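Dihydropyrimidinase (Dictyostelium discoideum, PDB 2FTW) catalyses the reversible, zinc-dependent hydrolytic ring opening of dihydropyrimidines such as 5,6-dihydrouracil, the second step of reductive pyrimidine degradation. Local coordinates at residues I402-I413 against G429-I440. Sequence-based numbering, arbitrary orientation.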
loop_
_atom_site.group_PDB
_atom_site.type_symbol
_atom_site.label_atom_id
_atom_site.label_comp_id
_atom_site.label_asym_id
_atom_site.label_seq_id
_atom_site.Cartn_x
_atom_site.Cartn_y
_atom_site.Cartn_z
ATOM N N ILE A 402 10.161 34.242 20.519
ATOM C CA ILE A 402 9.938 33.100 21.401
ATOM C C ILE A 402 8.514 33.081 21.976
ATOM O O ILE A 402 7.964 34.124 22.320
ATOM C CB ILE A 402 10.973 33.095 22.547
ATOM C CG1 ILE A 402 12.393 33.132 21.941
ATOM C CG2 ILE A 402 10.766 31.882 23.470
ATOM C CD1 ILE A 402 13.549 32.951 22.915
ATOM N N VAL A 403 7.945 31.884 22.086
ATOM C CA VAL A 403 6.623 31.700 22.676
ATOM C C VAL A 403 6.722 30.950 23.990
ATOM O O VAL A 403 7.277 29.853 24.047
ATOM C CB VAL A 403 5.697 30.915 21.740
ATOM C CG1 VAL A 403 4.276 30.820 22.310
ATOM C CG2 VAL A 403 5.649 31.586 20.429
ATOM N N ILE A 404 6.172 31.550 25.043
ATOM C CA ILE A 404 5.992 30.877 26.314
ATOM C C ILE A 404 4.664 30.133 26.274
ATOM O O ILE A 404 3.587 30.729 26.303
ATOM C CB ILE A 404 6.066 31.850 27.490
ATOM C CG1 ILE A 404 7.434 32.540 27.473
ATOM C CG2 ILE A 404 5.891 31.102 28.797
ATOM C CD1 ILE A 404 7.590 33.637 28.470
ATOM N N TRP A 405 4.772 28.815 26.209
ATOM C CA TRP A 405 3.660 27.923 25.983
ATOM C C TRP A 405 3.268 27.266 27.302
ATOM O O TRP A 405 4.133 26.787 28.024
ATOM C CB TRP A 405 4.112 26.839 24.993
ATOM C CG TRP A 405 2.983 26.038 24.481
ATOM C CD1 TRP A 405 2.539 24.842 24.964
ATOM C CD2 TRP A 405 2.117 26.391 23.415
ATOM N NE1 TRP A 405 1.445 24.421 24.255
ATOM C CE2 TRP A 405 1.159 25.358 23.296
ATOM C CE3 TRP A 405 2.048 27.485 22.542
ATOM C CZ2 TRP A 405 0.159 25.377 22.330
ATOM C CZ3 TRP A 405 1.048 27.501 21.576
ATOM C CH2 TRP A 405 0.111 26.456 21.491
ATOM N N ASP A 406 1.975 27.246 27.632
ATOM C CA ASP A 406 1.529 26.533 28.833
ATOM C C ASP A 406 0.767 25.298 28.430
ATOM O O ASP A 406 -0.397 25.400 28.053
ATOM C CB ASP A 406 0.671 27.419 29.752
ATOM C CG ASP A 406 0.440 26.791 31.131
ATOM O OD1 ASP A 406 0.585 25.559 31.288
ATOM O OD2 ASP A 406 0.113 27.529 32.067
ATOM N N PRO A 407 1.408 24.111 28.527
ATOM C CA PRO A 407 0.761 22.874 28.068
ATOM C C PRO A 407 -0.446 22.448 28.918
ATOM O O PRO A 407 -1.158 21.508 28.549
ATOM C CB PRO A 407 1.888 21.834 28.165
ATOM C CG PRO A 407 2.795 22.368 29.208
ATOM C CD PRO A 407 2.753 23.856 29.077
ATOM N N ASN A 408 -0.664 23.157 30.028
ATOM C CA ASN A 408 -1.669 22.804 31.009
ATOM C C ASN A 408 -2.793 23.813 31.155
ATOM O O ASN A 408 -3.758 23.534 31.855
ATOM C CB ASN A 408 -0.994 22.577 32.364
ATOM C CG ASN A 408 -0.068 21.373 32.349
ATOM O OD1 ASN A 408 -0.470 20.276 31.945
ATOM N ND2 ASN A 408 1.185 21.573 32.758
ATOM N N GLN A 409 -2.694 24.971 30.508
ATOM C CA GLN A 409 -3.794 25.929 30.542
ATOM C C GLN A 409 -4.826 25.589 29.474
ATOM O O GLN A 409 -4.486 25.323 28.316
ATOM C CB GLN A 409 -3.304 27.366 30.376
ATOM C CG GLN A 409 -4.399 28.417 30.628
ATOM C CD GLN A 409 -3.933 29.566 31.505
ATOM O OE1 GLN A 409 -3.430 29.350 32.603
ATOM N NE2 GLN A 409 -4.107 30.795 31.028
ATOM N N SER A 410 -6.091 25.593 29.883
ATOM C CA SER A 410 -7.188 25.304 28.981
ATOM C C SER A 410 -7.867 26.568 28.501
ATOM O O SER A 410 -7.759 27.651 29.109
ATOM C CB SER A 410 -8.210 24.386 29.638
ATOM O OG SER A 410 -7.744 23.050 29.605
ATOM N N LYS A 411 -8.578 26.404 27.397
ATOM C CA LYS A 411 -9.350 27.472 26.798
ATOM C C LYS A 411 -10.370 26.837 25.871
ATOM O O LYS A 411 -10.092 25.812 25.256
ATOM C CB LYS A 411 -8.430 28.413 26.019
ATOM C CG LYS A 411 -9.159 29.390 25.117
ATOM C CD LYS A 411 -8.213 30.376 24.463
ATOM C CE LYS A 411 -7.669 29.897 23.124
ATOM N NZ LYS A 411 -6.977 31.030 22.415
ATOM N N THR A 412 -11.556 27.436 25.801
ATOM C CA THR A 412 -12.513 27.147 24.739
ATOM C C THR A 412 -12.412 28.293 23.754
ATOM O O THR A 412 -12.459 29.457 24.145
ATOM C CB THR A 412 -13.961 27.042 25.262
ATOM O OG1 THR A 412 -14.046 25.983 26.218
ATOM C CG2 THR A 412 -14.918 26.759 24.137
ATOM N N ILE A 413 -12.248 27.955 22.477
ATOM C CA ILE A 413 -12.113 28.956 21.419
ATOM C C ILE A 413 -13.486 29.515 21.050
ATOM O O ILE A 413 -14.448 28.763 20.933
ATOM C CB ILE A 413 -11.416 28.355 20.178
ATOM C CG1 ILE A 413 -9.973 27.980 20.539
ATOM C CG2 ILE A 413 -11.441 29.334 19.011
ATOM C CD1 ILE A 413 -9.295 27.091 19.538
ATOM N N GLY A 429 -16.226 26.779 20.115
ATOM C CA GLY A 429 -16.581 25.783 21.126
ATOM C C GLY A 429 -15.572 24.671 21.342
ATOM O O GLY A 429 -15.788 23.811 22.183
ATOM N N ILE A 430 -14.461 24.684 20.604
ATOM C CA ILE A 430 -13.459 23.620 20.711
ATOM C C ILE A 430 -12.571 23.869 21.914
ATOM O O ILE A 430 -11.941 24.918 21.999
ATOM C CB ILE A 430 -12.600 23.527 19.432
ATOM C CG1 ILE A 430 -13.473 23.007 18.274
ATOM C CG2 ILE A 430 -11.360 22.640 19.662
ATOM C CD1 ILE A 430 -12.762 22.905 16.932
ATOM N N LYS A 431 -12.507 22.892 22.825
ATOM C CA LYS A 431 -11.690 23.023 24.016
ATOM C C LYS A 431 -10.289 22.528 23.705
ATOM O O LYS A 431 -10.101 21.418 23.197
ATOM C CB LYS A 431 -12.257 22.262 25.213
ATOM C CG LYS A 431 -11.608 22.715 26.534
ATOM C CD LYS A 431 -11.811 21.734 27.677
ATOM C CE LYS A 431 -11.244 22.300 28.966
ATOM N NZ LYS A 431 -11.469 21.399 30.120
ATOM N N VAL A 432 -9.321 23.381 24.003
ATOM C CA VAL A 432 -7.918 23.074 23.807
ATOM C C VAL A 432 -7.232 23.181 25.151
ATOM O O VAL A 432 -7.645 23.966 25.997
ATOM C CB VAL A 432 -7.243 24.039 22.793
ATOM C CG1 VAL A 432 -7.826 23.856 21.429
ATOM C CG2 VAL A 432 -7.349 25.494 23.221
ATOM N N THR A 433 -6.201 22.373 25.349
ATOM C CA THR A 433 -5.364 22.450 26.543
ATOM C C THR A 433 -3.912 22.542 26.092
ATOM O O THR A 433 -3.392 21.606 25.508
ATOM C CB THR A 433 -5.585 21.215 27.445
ATOM O OG1 THR A 433 -6.972 21.134 27.807
ATOM C CG2 THR A 433 -4.745 21.299 28.710
ATOM N N GLY A 434 -3.278 23.678 26.371
ATOM C CA GLY A 434 -1.988 24.045 25.776
ATOM C C GLY A 434 -2.130 25.293 24.919
ATOM O O GLY A 434 -2.599 25.219 23.797
ATOM N N ILE A 435 -1.756 26.452 25.458
ATOM C CA ILE A 435 -1.865 27.707 24.715
ATOM C C ILE A 435 -0.659 28.597 24.908
ATOM O O ILE A 435 0.083 28.454 25.875
ATOM C CB ILE A 435 -3.126 28.515 25.108
ATOM C CG1 ILE A 435 -3.028 29.002 26.555
ATOM C CG2 ILE A 435 -4.389 27.690 24.860
ATOM C CD1 ILE A 435 -4.271 29.695 27.060
ATOM N N ALA A 436 -0.501 29.544 23.991
ATOM C CA ALA A 436 0.504 30.601 24.115
ATOM C C ALA A 436 0.056 31.605 25.178
ATOM O O ALA A 436 -1.000 32.183 25.058
ATOM C CB ALA A 436 0.685 31.301 22.780
ATOM N N VAL A 437 0.864 31.789 26.215
ATOM C CA VAL A 437 0.543 32.708 27.312
ATOM C C VAL A 437 1.365 33.992 27.247
ATOM O O VAL A 437 0.940 35.024 27.765
ATOM C CB VAL A 437 0.693 32.045 28.716
ATOM C CG1 VAL A 437 -0.350 30.950 28.893
ATOM C CG2 VAL A 437 2.087 31.513 28.959
ATOM N N THR A 438 2.546 33.907 26.630
ATOM C CA THR A 438 3.346 35.081 26.287
ATOM C C THR A 438 4.047 34.864 24.938
ATOM O O THR A 438 4.603 33.803 24.690
ATOM C CB THR A 438 4.396 35.396 27.372
ATOM O OG1 THR A 438 3.761 35.458 28.655
ATOM C CG2 THR A 438 5.091 36.701 27.100
ATOM N N THR A 439 3.979 35.868 24.071
ATOM C CA THR A 439 4.694 35.858 22.801
ATOM C C THR A 439 5.700 37.012 22.825
ATOM O O THR A 439 5.433 38.086 23.372
ATOM C CB THR A 439 3.723 35.992 21.610
ATOM O OG1 THR A 439 2.654 35.048 21.760
ATOM C CG2 THR A 439 4.428 35.754 20.269
ATOM N N ILE A 440 6.875 36.755 22.271
ATOM C CA ILE A 440 7.969 37.706 22.240
ATOM C C ILE A 440 8.489 37.783 20.810
ATOM O O ILE A 440 8.864 36.761 20.229
ATOM C CB ILE A 440 9.108 37.275 23.210
ATOM C CG1 ILE A 440 8.605 37.292 24.660
ATOM C CG2 ILE A 440 10.328 38.178 23.064
ATOM C CD1 ILE A 440 9.447 36.491 25.623
#
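Ile402 pairs with Ile440 through backbone bonds in both directions, starting an antiparallel run in which Val403 then faces Thr439, with Val403 CG1 resting 3.7 Å from Ala436 CB. At Ile404 the partner strand bulges. Ile404 N donates to Thr438 O, while Ile404 O takes a good bond from Val437 N and a weak one from Thr438 N, so two residues face one: a classic beta bulge. Ile404 CG1, anti to the carbonyl carbon (chi1 -59°), runs alongside Thr438, bringing CD1 to 3.8 Å from Thr438 CB, while its CG2 touches Val437 CG2, the side chains of Ile404 and Val437 crossing at about a right angle.

Trp405 turns to the opposite side of the sheet from Ile404 and lays one ring face over the partner backbone: Ala436 N sits 3.4 Å above the plane, toward the rim, and CZ3 approaches Ala436 CB. The ring of Trp359, from helix 354-363, also meets the indole, their planes at about 40°. Asp406 closes this stretch with an almost straight bond from its N to Ile435 O, and its OD1 takes Asn408 N from above the carboxylate plane, an Asx turn at the start of the type I turn Asp406-Gln409. Here the chain turns and the register slips by two. Gln409 O receives Gly434 N at 2.8 Å.

Beyond the corner Ser410 OG and Thr433 OG1 share a 2.7 Å hydrogen bond, Lys411 and Val432 exchange backbone bonds, and Thr412 CG2 packs on Gly429. Ile413 ends the pairing: its O accepts Gly429 N, and CD1 crosses to Val432 CG1 at 4.0 Å. The whole is a bent, bulged antiparallel hairpin with a long connection; strand 402-406 pairs onward with strand 57-64, building the beta-sandwich domain that accompanies the (beta/alpha)8 barrel in cyclic amidohydrolases.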